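PDB 2HX1: predicted sugar phosphatases of the HAD superfamily from Cytophaga hutchinsonii, which probably hydrolyses phosphate esters of sugars as a magnesium-dependent phosphatase of the HAD superfamily, although its natural substrate is not established. Local coordinates for residues A[215-218]-A[219-223]; A[237-240]-A[241-245]; A[63-66]-A[67-71]; A[39-42]-A[43-47]. All coordinates share one frame; numbering follows the deposited sequence.

How the interactions relate
All four contacts are local ones on helices that flank the parallel sheet holding strands 16-19, 48-53, 80-82, 228-232 and 248-252. Interactions 1, 3 and 4 lie where such helices end; interaction 2 lies within helix 235-245. Interaction 2 is next to the magnesium site of Asp20, Phe22 and Asp233: the Asp238 side chain is about 4 Å from the ion, against about 10 Å for Tyr67 of interaction 3 and 13 Å for Phe39 of interaction 4. None touches another. The nearest atoms of interactions 3 and 4 are about 6 Å apart and those of interactions 1 and 4 about 7 Å, while interactions 2 and 3 lie on opposite sides of the chain's centre.

Interaction 1 (A[215-218]-A[219-223]); sequences DMLR and QKMEI
The C-terminal end of helix 208-218 is closed by a turn in which Leu217 meets Lys220, Met221 and Ile223. The carbonyl oxygen of Leu217 is the hub. Lys220 N donates to Leu217 O at 3.0 Å along a fairly straight line (163°), although it approaches from well above the carbonyl plane, consistent with a bond spanning three residues in a tightened turn. Met221 N adds a second, weak bond to the same oxygen. One step earlier, Gln219 N divides itself between Asp215 O and Met216 O, each at 3.2 Å and each weak, so the regular helical pattern frays here.

The Leu217 side chain is buried, as suits a branched apolar residue on the inner face of the helix. Its CD2 touches the methyl CE of selenomethionine Met221 at 3.7 Å, the two chains running side by side. Met221 brings CE there by a bend at its third torsion (chi3 74°), which turns the end of a flexible chain back onto the leucine. Nearer the backbone, Leu217 CB packs on Ile223 CG2 at 4.0 Å. Arg218 CG lies 3.9 Å from Ile223 CG2, so the arginine's aliphatic stem touches the same methyl. The polar end of Arg218 belongs with Tyr214: NH1 makes a weak hydrogen bond to Tyr214 OH, which is also weakly bonded to Ile223 O.

Leu217 and Ile223 both rest on Ile228 of strand 228-232, toward which the loop leads. Leu217 and Met216 also touch Tyr50 of strand 48-53, and Lys220 makes a long, weak ion pair with Asp48 there.

Interaction 2 (A[237-240]-A[241-245]); sequences TDIL and GGNKF
Gly241 packs under the Thr237 carbonyl so closely that a side chain is excluded: a CB on Gly241 would stand 2.4 Å from Thr237 O, a clash. At Gly242 one would be tight, 3.2 Å from Asp238 O, but not excluded. Helix 235-245 has a wider pi-type turn at 237-239, and there the missing CB lets Gly241 N approach Thr237 O to 3.0 Å. By Lys244 N to Leu240 O, also 3.0 Å, the bond is nearly straight (171°). In the same packed part, Asn243 runs alongside Ile239, its ND2 3.8 Å from Ile239 CG2. An asparagine suits this buried place because both ends of its amide are used: ND2 bonds to Val272 O, and OD1 accepts from Thr249 OG1 and from Lys94 of the second subunit.

The looser side is that of the partly exposed Leu240 and Lys244, which run side by side, CD1 of Leu240 lying 3.9 Å from CD of Lys244. The lysine's aliphatic part thus covers the leucine, while its NZ reaches Asp206 and Arg201 O of the second subunit.

Asp238 forms a salt bridge with Lys204 and accepts from Thr234 N beside the magnesium site. The helix is the crossover of a beta-alpha-beta unit between strands 228-232 and 248-252, with Ile239 resting on Thr249 and Leu251.

Interaction 3 (A[63-66]-A[67-71]); sequences LADS and YHKLG
Ala64 and His68 face each other across one turn of helix 60-69, joined first by backbone bonds. His68 N donates to Ala64 O at 3.0 Å, and Lys69 N to Asp65 O at 2.9 Å; the Tyr67 N bond to Leu63 O is long and weak. Leu70 N to Ser66 O, at 3.3 Å, is the last regular helical bond.

Among the ring contacts, the imidazole of His68 lies with one face over its own bonding partner, Ala64 O standing 3.3 Å from the ring plane above its centre. This follows from CG being anti to the carbonyl carbon (chi1 -59°), which folds the ring back along the helix; the small alanine lets it settle. From there His68 NE2 bonds to Ile75 O, tying the helix to the following loop. Replacing His68 by an alanine is likely to leave Ile75 O without this mate and Ala64 O without its ring cover. Tyr67 brings its CD2 to 3.2 Å from Leu63 O, while its ring also makes a cation-pi contact with Lys26 and packs on Ile80.

Polar side chains gather on the outer side. Ser66 OG, short enough to turn back, bonds to Gln62 O, and a water 3.1 Å from Ser66 OG accepts a hydrogen bond from Lys69 NZ.

Gly71 has positive phi, where a side chain would jam against the preceding carbonyl, and its N bonds to His68 O at 2.8 Å: a Schellman motif ending the crossover helix between strands 48-53 and 80-82.

Interaction 4 (A[39-42]-A[43-47]); sequences FDYL and KAQGQ
Lys43 opens the last turn of helix 35-44 with a regular backbone bond, its N donating to Phe39 O at 3.1 Å. Its long chain suits the exposed side of the helix, where it passes near Asp40, the charged ends staying too far apart for a salt bridge. Ala44 continues the pattern, N to Asp40 O at 3.0 Å, and being small adds little bulk to a surface turn.

Gln45 carries the main side-chain contact. Its N bonds to Tyr41 O at 2.9 Å, and its CG lies over one face of the Tyr41 ring as a CH-pi contact, 3.7 Å from the ring centroid. A bend at the second torsion (chi2 -86°) then lays the amide almost parallel to the ring, the planes 12° apart. A water spans the far ends, 2.9 Å from Tyr41 OH, and donates to Gln45 OE1 at 3.1 Å. Putting an alanine at Tyr41 would probably set the Gln45 amide free to turn, with neither the ring beneath it nor the hydroxyl that shares its water. Tyr41 is also packed by Leu11 and Ile282, while Phe39 meets Tyr49 edge-to-face.

Gly46 turns the chain at positive phi, a backbone shape readily taken by a residue without a side chain; its N points back to Lys43 O, a bond modelled too short to trust in detail. Gln47 finishes the turn: its N bonds nearly straight to Leu42 O (2.8 Å, 173°), and its CB packs 3.9 Å from CD2 of the buried Leu42. Positive phi at Gly46 and the long reach back from Gln47 mark a Schellman motif, which ends the helix and hands the chain to strand 48-53.

Interaction 1 (A[215-218]-A[219-223])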
loop_
_atom_site.group_PDB
_atom_site.type_symbol
_atom_site.label_atom_id
_atom_site.label_comp_id
_atom_site.label_asym_id
_atom_site.label_seq_id
_atom_site.Cartn_x
_atom_site.Cartn_y
_atom_site.Cartn_z
ATOM N N ASP A 215 -17.911 -29.402 9.159
ATOM C CA ASP A 215 -18.914 -29.782 10.155
ATOM C C ASP A 215 -19.957 -30.755 9.555
ATOM O O ASP A 215 -20.370 -31.691 10.216
ATOM C CB ASP A 215 -19.624 -28.528 10.691
ATOM C CG ASP A 215 -20.564 -28.843 11.816
ATOM O OD1 ASP A 215 -20.099 -29.427 12.826
ATOM O OD2 ASP A 215 -21.762 -28.514 11.687
HETATM N N MSE A 216 -20.384 -30.533 8.310
HETATM C CA MSE A 216 -21.317 -31.455 7.674
HETATM C C MSE A 216 -20.695 -32.829 7.501
HETATM O O MSE A 216 -21.341 -33.836 7.725
HETATM C CB MSE A 216 -21.800 -30.912 6.336
HETATM C CG MSE A 216 -22.740 -29.729 6.536
HETATM SE SE MSE A 216 -23.647 -29.226 4.933
HETATM C CE MSE A 216 -25.030 -30.781 4.829
ATOM N N LEU A 217 -19.433 -32.885 7.095
ATOM C CA LEU A 217 -18.776 -34.179 6.904
ATOM C C LEU A 217 -18.657 -34.909 8.242
ATOM O O LEU A 217 -18.926 -36.106 8.359
ATOM C CB LEU A 217 -17.409 -34.010 6.219
ATOM C CG LEU A 217 -17.451 -33.578 4.731
ATOM C CD1 LEU A 217 -16.152 -32.901 4.290
ATOM C CD2 LEU A 217 -17.821 -34.723 3.812
ATOM N N ARG A 218 -18.297 -34.172 9.274
ATOM C CA ARG A 218 -18.168 -34.753 10.587
ATOM C C ARG A 218 -19.456 -35.368 11.102
ATOM O O ARG A 218 -19.382 -36.303 11.925
ATOM C CB ARG A 218 -17.628 -33.725 11.593
ATOM C CG ARG A 218 -16.122 -33.562 11.509
ATOM C CD ARG A 218 -15.582 -32.617 12.596
ATOM N NE ARG A 218 -15.529 -33.240 13.928
ATOM C CZ ARG A 218 -14.584 -34.093 14.359
ATOM N NH1 ARG A 218 -13.582 -34.475 13.572
ATOM N NH2 ARG A 218 -14.655 -34.581 15.605
ATOM N N GLN A 219 -20.617 -34.883 10.628
ATOM C CA GLN A 219 -21.909 -35.458 11.047
ATOM C C GLN A 219 -22.184 -36.853 10.460
ATOM O O GLN A 219 -23.169 -37.510 10.843
ATOM C CB GLN A 219 -23.085 -34.530 10.695
ATOM C CG GLN A 219 -23.111 -33.231 11.492
ATOM C CD GLN A 219 -24.202 -32.260 11.000
ATOM O OE1 GLN A 219 -23.994 -31.039 10.951
ATOM N NE2 GLN A 219 -25.365 -32.806 10.621
ATOM N N LYS A 220 -21.390 -37.286 9.492
ATOM C CA LYS A 220 -21.633 -38.574 8.864
ATOM C C LYS A 220 -20.397 -39.472 8.756
ATOM O O LYS A 220 -20.499 -40.610 8.321
ATOM C CB LYS A 220 -22.292 -38.404 7.488
ATOM C CG LYS A 220 -21.475 -37.625 6.496
ATOM C CD LYS A 220 -22.151 -37.649 5.115
ATOM C CE LYS A 220 -21.460 -36.674 4.134
ATOM N NZ LYS A 220 -21.873 -36.888 2.703
HETATM N N MSE A 221 -19.237 -38.996 9.175
HETATM C CA MSE A 221 -18.049 -39.835 9.101
HETATM C C MSE A 221 -16.945 -39.385 10.015
HETATM O O MSE A 221 -16.922 -38.244 10.470
HETATM C CB MSE A 221 -17.485 -39.846 7.678
HETATM C CG MSE A 221 -16.807 -38.542 7.259
HETATM SE SE MSE A 221 -16.397 -38.582 5.308
HETATM C CE MSE A 221 -18.213 -38.322 4.697
ATOM N N GLU A 222 -15.994 -40.283 10.245
ATOM C CA GLU A 222 -14.744 -39.901 10.885
ATOM C C GLU A 222 -13.837 -39.230 9.850
ATOM O O GLU A 222 -13.431 -39.820 8.869
ATOM C CB GLU A 222 -14.003 -41.095 11.508
ATOM C CG GLU A 222 -12.787 -40.670 12.321
ATOM C CD GLU A 222 -11.876 -41.827 12.716
ATOM O OE1 GLU A 222 -11.852 -42.868 12.011
ATOM O OE2 GLU A 222 -11.160 -41.680 13.741
ATOM N N ILE A 223 -13.497 -37.989 10.109
ATOM C CA ILE A 223 -12.705 -37.239 9.175
ATOM C C ILE A 223 -11.898 -36.204 9.919
ATOM O O ILE A 223 -12.381 -35.569 10.865
ATOM C CB ILE A 223 -13.570 -36.602 8.061
ATOM C CG1 ILE A 223 -12.677 -35.891 7.024
ATOM C CG2 ILE A 223 -14.639 -35.672 8.616
ATOM C CD1 ILE A 223 -13.384 -35.716 5.722
#

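Interaction 2 (A[237-240]-A[241-245])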
loop_
_atom_site.group_PDB
_atom_site.type_symbol
_atom_site.label_atom_id
_atom_site.label_comp_id
_atom_site.label_asym_id
_atom_site.label_seq_id
_atom_site.Cartn_x
_atom_site.Cartn_y
_atom_site.Cartn_z
ATOM N N THR A 237 -5.658 -17.191 -2.189
ATOM C CA THR A 237 -7.023 -17.462 -1.755
ATOM C C THR A 237 -7.249 -18.975 -1.422
ATOM O O THR A 237 -7.447 -19.376 -0.246
ATOM C CB THR A 237 -8.085 -16.987 -2.824
ATOM O OG1 THR A 237 -7.838 -17.623 -4.075
ATOM C CG2 THR A 237 -8.050 -15.475 -3.071
ATOM N N ASP A 238 -7.201 -19.816 -2.446
ATOM C CA ASP A 238 -7.388 -21.264 -2.279
ATOM C C ASP A 238 -6.318 -21.957 -1.419
ATOM O O ASP A 238 -6.652 -22.706 -0.504
ATOM C CB ASP A 238 -7.430 -21.955 -3.643
ATOM C CG ASP A 238 -8.392 -21.293 -4.598
ATOM O OD1 ASP A 238 -9.521 -20.937 -4.168
ATOM O OD2 ASP A 238 -8.000 -21.088 -5.765
ATOM N N ILE A 239 -5.052 -21.733 -1.734
ATOM C CA ILE A 239 -3.964 -22.502 -1.140
ATOM C C ILE A 239 -3.674 -21.970 0.244
ATOM O O ILE A 239 -3.592 -22.744 1.183
ATOM C CB ILE A 239 -2.688 -22.468 -1.994
ATOM C CG1 ILE A 239 -3.003 -22.830 -3.461
ATOM C CG2 ILE A 239 -1.635 -23.421 -1.404
ATOM C CD1 ILE A 239 -3.768 -24.143 -3.651
ATOM N N LEU A 240 -3.524 -20.646 0.368
ATOM C CA LEU A 240 -3.334 -19.995 1.692
ATOM C C LEU A 240 -4.502 -20.327 2.598
ATOM O O LEU A 240 -4.319 -20.785 3.736
ATOM C CB LEU A 240 -3.205 -18.463 1.518
ATOM C CG LEU A 240 -3.065 -17.600 2.785
ATOM C CD1 LEU A 240 -1.856 -18.035 3.537
ATOM C CD2 LEU A 240 -3.042 -16.085 2.501
ATOM N N GLY A 241 -5.718 -20.142 2.073
ATOM C CA GLY A 241 -6.932 -20.393 2.835
ATOM C C GLY A 241 -6.991 -21.806 3.356
ATOM O O GLY A 241 -7.166 -22.021 4.544
ATOM N N GLY A 242 -6.821 -22.783 2.464
ATOM C CA GLY A 242 -6.804 -24.205 2.850
ATOM C C GLY A 242 -5.716 -24.544 3.861
ATOM O O GLY A 242 -5.961 -25.212 4.859
ATOM N N ASN A 243 -4.502 -24.096 3.596
ATOM C CA ASN A 243 -3.375 -24.393 4.488
ATOM C C ASN A 243 -3.600 -23.889 5.930
ATOM O O ASN A 243 -3.421 -24.619 6.914
ATOM C CB ASN A 243 -2.119 -23.756 3.898
ATOM C CG ASN A 243 -1.481 -24.596 2.824
ATOM O OD1 ASN A 243 -1.834 -25.752 2.632
ATOM N ND2 ASN A 243 -0.495 -24.022 2.139
ATOM N N LYS A 244 -4.030 -22.639 6.044
ATOM C CA LYS A 244 -4.290 -22.058 7.350
ATOM C C LYS A 244 -5.336 -22.841 8.137
ATOM O O LYS A 244 -5.245 -22.931 9.345
ATOM C CB LYS A 244 -4.733 -20.599 7.208
ATOM C CG LYS A 244 -3.685 -19.661 6.748
ATOM C CD LYS A 244 -4.213 -18.213 6.699
ATOM C CE LYS A 244 -4.387 -17.596 8.123
ATOM N NZ LYS A 244 -4.793 -16.143 8.031
ATOM N N PHE A 245 -6.332 -23.388 7.444
ATOM C CA PHE A 245 -7.390 -24.150 8.095
ATOM C C PHE A 245 -6.969 -25.573 8.427
ATOM O O PHE A 245 -7.673 -26.247 9.155
ATOM C CB PHE A 245 -8.627 -24.215 7.210
ATOM C CG PHE A 245 -9.838 -24.744 7.905
ATOM C CD1 PHE A 245 -10.411 -24.029 8.953
ATOM C CD2 PHE A 245 -10.421 -25.925 7.526
ATOM C CE1 PHE A 245 -11.528 -24.509 9.611
ATOM C CE2 PHE A 245 -11.556 -26.423 8.189
ATOM C CZ PHE A 245 -12.116 -25.706 9.217
#

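Interaction 3 (A[63-66]-A[67-71])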
loop_
_atom_site.group_PDB
_atom_site.type_symbol
_atom_site.label_atom_id
_atom_site.label_comp_id
_atom_site.label_asym_id
_atom_site.label_seq_id
_atom_site.Cartn_x
_atom_site.Cartn_y
_atom_site.Cartn_z
ATOM N N LEU A 63 -26.054 -21.252 -9.418
ATOM C CA LEU A 63 -24.702 -21.720 -9.704
ATOM C C LEU A 63 -24.720 -23.173 -10.186
ATOM O O LEU A 63 -24.016 -23.513 -11.142
ATOM C CB LEU A 63 -23.819 -21.574 -8.452
ATOM C CG LEU A 63 -23.491 -20.177 -7.925
ATOM C CD1 LEU A 63 -22.739 -20.309 -6.579
ATOM C CD2 LEU A 63 -22.653 -19.459 -8.953
ATOM N N ALA A 64 -25.536 -24.014 -9.545
ATOM C CA ALA A 64 -25.701 -25.420 -9.971
ATOM C C ALA A 64 -26.373 -25.521 -11.338
ATOM O O ALA A 64 -25.976 -26.348 -12.154
ATOM C CB ALA A 64 -26.481 -26.253 -8.928
ATOM N N ASP A 65 -27.376 -24.674 -11.584
ATOM C CA ASP A 65 -28.067 -24.632 -12.882
ATOM C C ASP A 65 -27.106 -24.329 -14.013
ATOM O O ASP A 65 -27.228 -24.878 -15.094
ATOM C CB ASP A 65 -29.183 -23.577 -12.866
ATOM C CG ASP A 65 -29.942 -23.484 -14.205
ATOM O OD1 ASP A 65 -30.569 -24.481 -14.618
ATOM O OD2 ASP A 65 -29.902 -22.404 -14.841
ATOM N N SER A 66 -26.129 -23.460 -13.761
ATOM C CA SER A 66 -25.095 -23.179 -14.759
ATOM C C SER A 66 -24.293 -24.387 -15.148
ATOM O O SER A 66 -23.960 -24.518 -16.308
ATOM C CB SER A 66 -24.096 -22.124 -14.286
ATOM O OG SER A 66 -24.753 -20.943 -13.891
ATOM N N TYR A 67 -23.955 -25.249 -14.180
ATOM C CA TYR A 67 -23.263 -26.518 -14.474
ATOM C C TYR A 67 -24.173 -27.470 -15.224
ATOM O O TYR A 67 -23.723 -28.135 -16.138
ATOM C CB TYR A 67 -22.715 -27.202 -13.201
ATOM C CG TYR A 67 -21.540 -26.469 -12.572
ATOM C CD1 TYR A 67 -20.289 -26.493 -13.145
ATOM C CD2 TYR A 67 -21.709 -25.720 -11.431
ATOM C CE1 TYR A 67 -19.214 -25.809 -12.568
ATOM C CE2 TYR A 67 -20.664 -25.029 -10.860
ATOM C CZ TYR A 67 -19.424 -25.081 -11.421
ATOM O OH TYR A 67 -18.416 -24.380 -10.815
ATOM N N HIS A 68 -25.444 -27.537 -14.838
ATOM C CA HIS A 68 -26.425 -28.364 -15.571
ATOM C C HIS A 68 -26.522 -27.959 -17.033
ATOM O O HIS A 68 -26.450 -28.811 -17.903
ATOM C CB HIS A 68 -27.803 -28.294 -14.945
ATOM C CG HIS A 68 -27.825 -28.754 -13.528
ATOM N ND1 HIS A 68 -28.789 -28.360 -12.632
ATOM C CD2 HIS A 68 -26.972 -29.550 -12.844
ATOM C CE1 HIS A 68 -28.536 -28.907 -11.456
ATOM N NE2 HIS A 68 -27.439 -29.637 -11.560
ATOM N N LYS A 69 -26.617 -26.655 -17.294
ATOM C CA LYS A 69 -26.648 -26.154 -18.672
ATOM C C LYS A 69 -25.443 -26.613 -19.445
ATOM O O LYS A 69 -25.578 -26.966 -20.604
ATOM C CB LYS A 69 -26.708 -24.620 -18.746
ATOM C CG LYS A 69 -28.065 -24.017 -18.349
ATOM C CD LYS A 69 -28.136 -22.538 -18.770
ATOM C CE LYS A 69 -28.600 -21.609 -17.638
ATOM N NZ LYS A 69 -28.256 -20.167 -17.895
ATOM N N LEU A 70 -24.277 -26.604 -18.798
ATOM C CA LEU A 70 -23.024 -27.038 -19.421
ATOM C C LEU A 70 -22.878 -28.578 -19.469
ATOM O O LEU A 70 -21.893 -29.110 -19.982
ATOM C CB LEU A 70 -21.829 -26.413 -18.709
ATOM C CG LEU A 70 -21.730 -24.878 -18.827
ATOM C CD1 LEU A 70 -20.665 -24.257 -17.929
ATOM C CD2 LEU A 70 -21.503 -24.479 -20.276
ATOM N N GLY A 71 -23.851 -29.286 -18.925
ATOM C CA GLY A 71 -23.907 -30.729 -19.066
ATOM C C GLY A 71 -23.396 -31.476 -17.847
ATOM O O GLY A 71 -23.473 -32.699 -17.806
HETATM O O HOH W 1 -30.836 -27.100 -13.022
HETATM O O HOH W 2 -25.262 -19.822 -16.713
#

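Interaction 4 (A[39-42]-A[43-47])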
loop_
_atom_site.group_PDB
_atom_site.type_symbol
_atom_site.label_atom_id
_atom_site.label_comp_id
_atom_site.label_asym_id
_atom_site.label_seq_id
_atom_site.Cartn_x
_atom_site.Cartn_y
_atom_site.Cartn_z
ATOM N N PHE A 39 -15.744 -36.014 -12.240
ATOM C CA PHE A 39 -16.943 -36.171 -11.414
ATOM C C PHE A 39 -17.530 -37.585 -11.504
ATOM O O PHE A 39 -17.959 -38.157 -10.513
ATOM C CB PHE A 39 -17.946 -35.049 -11.743
ATOM C CG PHE A 39 -17.494 -33.719 -11.244
ATOM C CD1 PHE A 39 -17.513 -33.452 -9.890
ATOM C CD2 PHE A 39 -16.956 -32.774 -12.107
ATOM C CE1 PHE A 39 -17.061 -32.233 -9.396
ATOM C CE2 PHE A 39 -16.497 -31.565 -11.616
ATOM C CZ PHE A 39 -16.553 -31.300 -10.264
ATOM N N ASP A 40 -17.527 -38.145 -12.697
ATOM C CA ASP A 40 -17.822 -39.565 -12.864
ATOM C C ASP A 40 -16.908 -40.404 -11.951
ATOM O O ASP A 40 -17.355 -41.303 -11.229
ATOM C CB ASP A 40 -17.605 -39.949 -14.324
ATOM C CG ASP A 40 -18.656 -39.336 -15.251
ATOM O OD1 ASP A 40 -19.774 -39.046 -14.761
ATOM O OD2 ASP A 40 -18.362 -39.136 -16.458
ATOM N N TYR A 41 -15.617 -40.081 -11.947
ATOM C CA TYR A 41 -14.667 -40.861 -11.150
ATOM C C TYR A 41 -15.013 -40.815 -9.670
ATOM O O TYR A 41 -15.069 -41.848 -9.004
ATOM C CB TYR A 41 -13.230 -40.381 -11.357
ATOM C CG TYR A 41 -12.183 -41.214 -10.654
ATOM C CD1 TYR A 41 -11.781 -42.441 -11.160
ATOM C CD2 TYR A 41 -11.573 -40.760 -9.479
ATOM C CE1 TYR A 41 -10.795 -43.208 -10.504
ATOM C CE2 TYR A 41 -10.602 -41.507 -8.832
ATOM C CZ TYR A 41 -10.215 -42.730 -9.349
ATOM O OH TYR A 41 -9.248 -43.470 -8.702
ATOM N N LEU A 42 -15.238 -39.615 -9.137
ATOM C CA LEU A 42 -15.469 -39.501 -7.700
ATOM C C LEU A 42 -16.751 -40.260 -7.295
ATOM O O LEU A 42 -16.792 -40.882 -6.228
ATOM C CB LEU A 42 -15.547 -38.033 -7.268
ATOM C CG LEU A 42 -14.280 -37.196 -7.452
ATOM C CD1 LEU A 42 -14.611 -35.719 -7.357
ATOM C CD2 LEU A 42 -13.232 -37.604 -6.435
ATOM N N LYS A 43 -17.787 -40.180 -8.128
ATOM C CA LYS A 43 -19.022 -40.945 -7.880
ATOM C C LYS A 43 -18.693 -42.448 -7.819
ATOM O O LYS A 43 -18.851 -43.095 -6.772
ATOM C CB LYS A 43 -20.078 -40.683 -8.953
ATOM C CG LYS A 43 -21.358 -41.528 -8.751
ATOM C CD LYS A 43 -22.588 -40.825 -9.326
ATOM C CE LYS A 43 -22.506 -40.662 -10.840
ATOM N NZ LYS A 43 -22.706 -39.235 -11.209
ATOM N N ALA A 44 -18.174 -42.982 -8.917
ATOM C CA ALA A 44 -17.786 -44.401 -8.957
ATOM C C ALA A 44 -16.901 -44.810 -7.763
ATOM O O ALA A 44 -16.970 -45.939 -7.299
ATOM C CB ALA A 44 -17.103 -44.754 -10.304
ATOM N N GLN A 45 -16.094 -43.902 -7.225
ATOM C CA GLN A 45 -15.286 -44.229 -6.059
ATOM C C GLN A 45 -16.015 -43.918 -4.743
ATOM O O GLN A 45 -15.456 -44.129 -3.663
ATOM C CB GLN A 45 -13.955 -43.483 -6.130
ATOM C CG GLN A 45 -13.123 -43.793 -7.400
ATOM C CD GLN A 45 -12.228 -45.045 -7.284
ATOM O OE1 GLN A 45 -12.117 -45.831 -8.226
ATOM N NE2 GLN A 45 -11.588 -45.219 -6.133
ATOM N N GLY A 46 -17.255 -43.444 -4.816
ATOM C CA GLY A 46 -17.964 -42.966 -3.622
ATOM C C GLY A 46 -17.209 -41.913 -2.797
ATOM O O GLY A 46 -17.206 -41.952 -1.561
ATOM N N GLN A 47 -16.562 -40.968 -3.472
ATOM C CA GLN A 47 -15.835 -39.919 -2.758
ATOM C C GLN A 47 -16.623 -38.620 -2.790
ATOM O O GLN A 47 -17.073 -38.158 -3.854
ATOM C CB GLN A 47 -14.440 -39.710 -3.337
ATOM C CG GLN A 47 -13.349 -40.435 -2.576
ATOM C CD GLN A 47 -11.989 -40.218 -3.213
ATOM O OE1 GLN A 47 -11.268 -39.294 -2.835
ATOM N NE2 GLN A 47 -11.646 -41.057 -4.209
HETATM O O HOH W 3 -9.236 -46.371 -9.228
#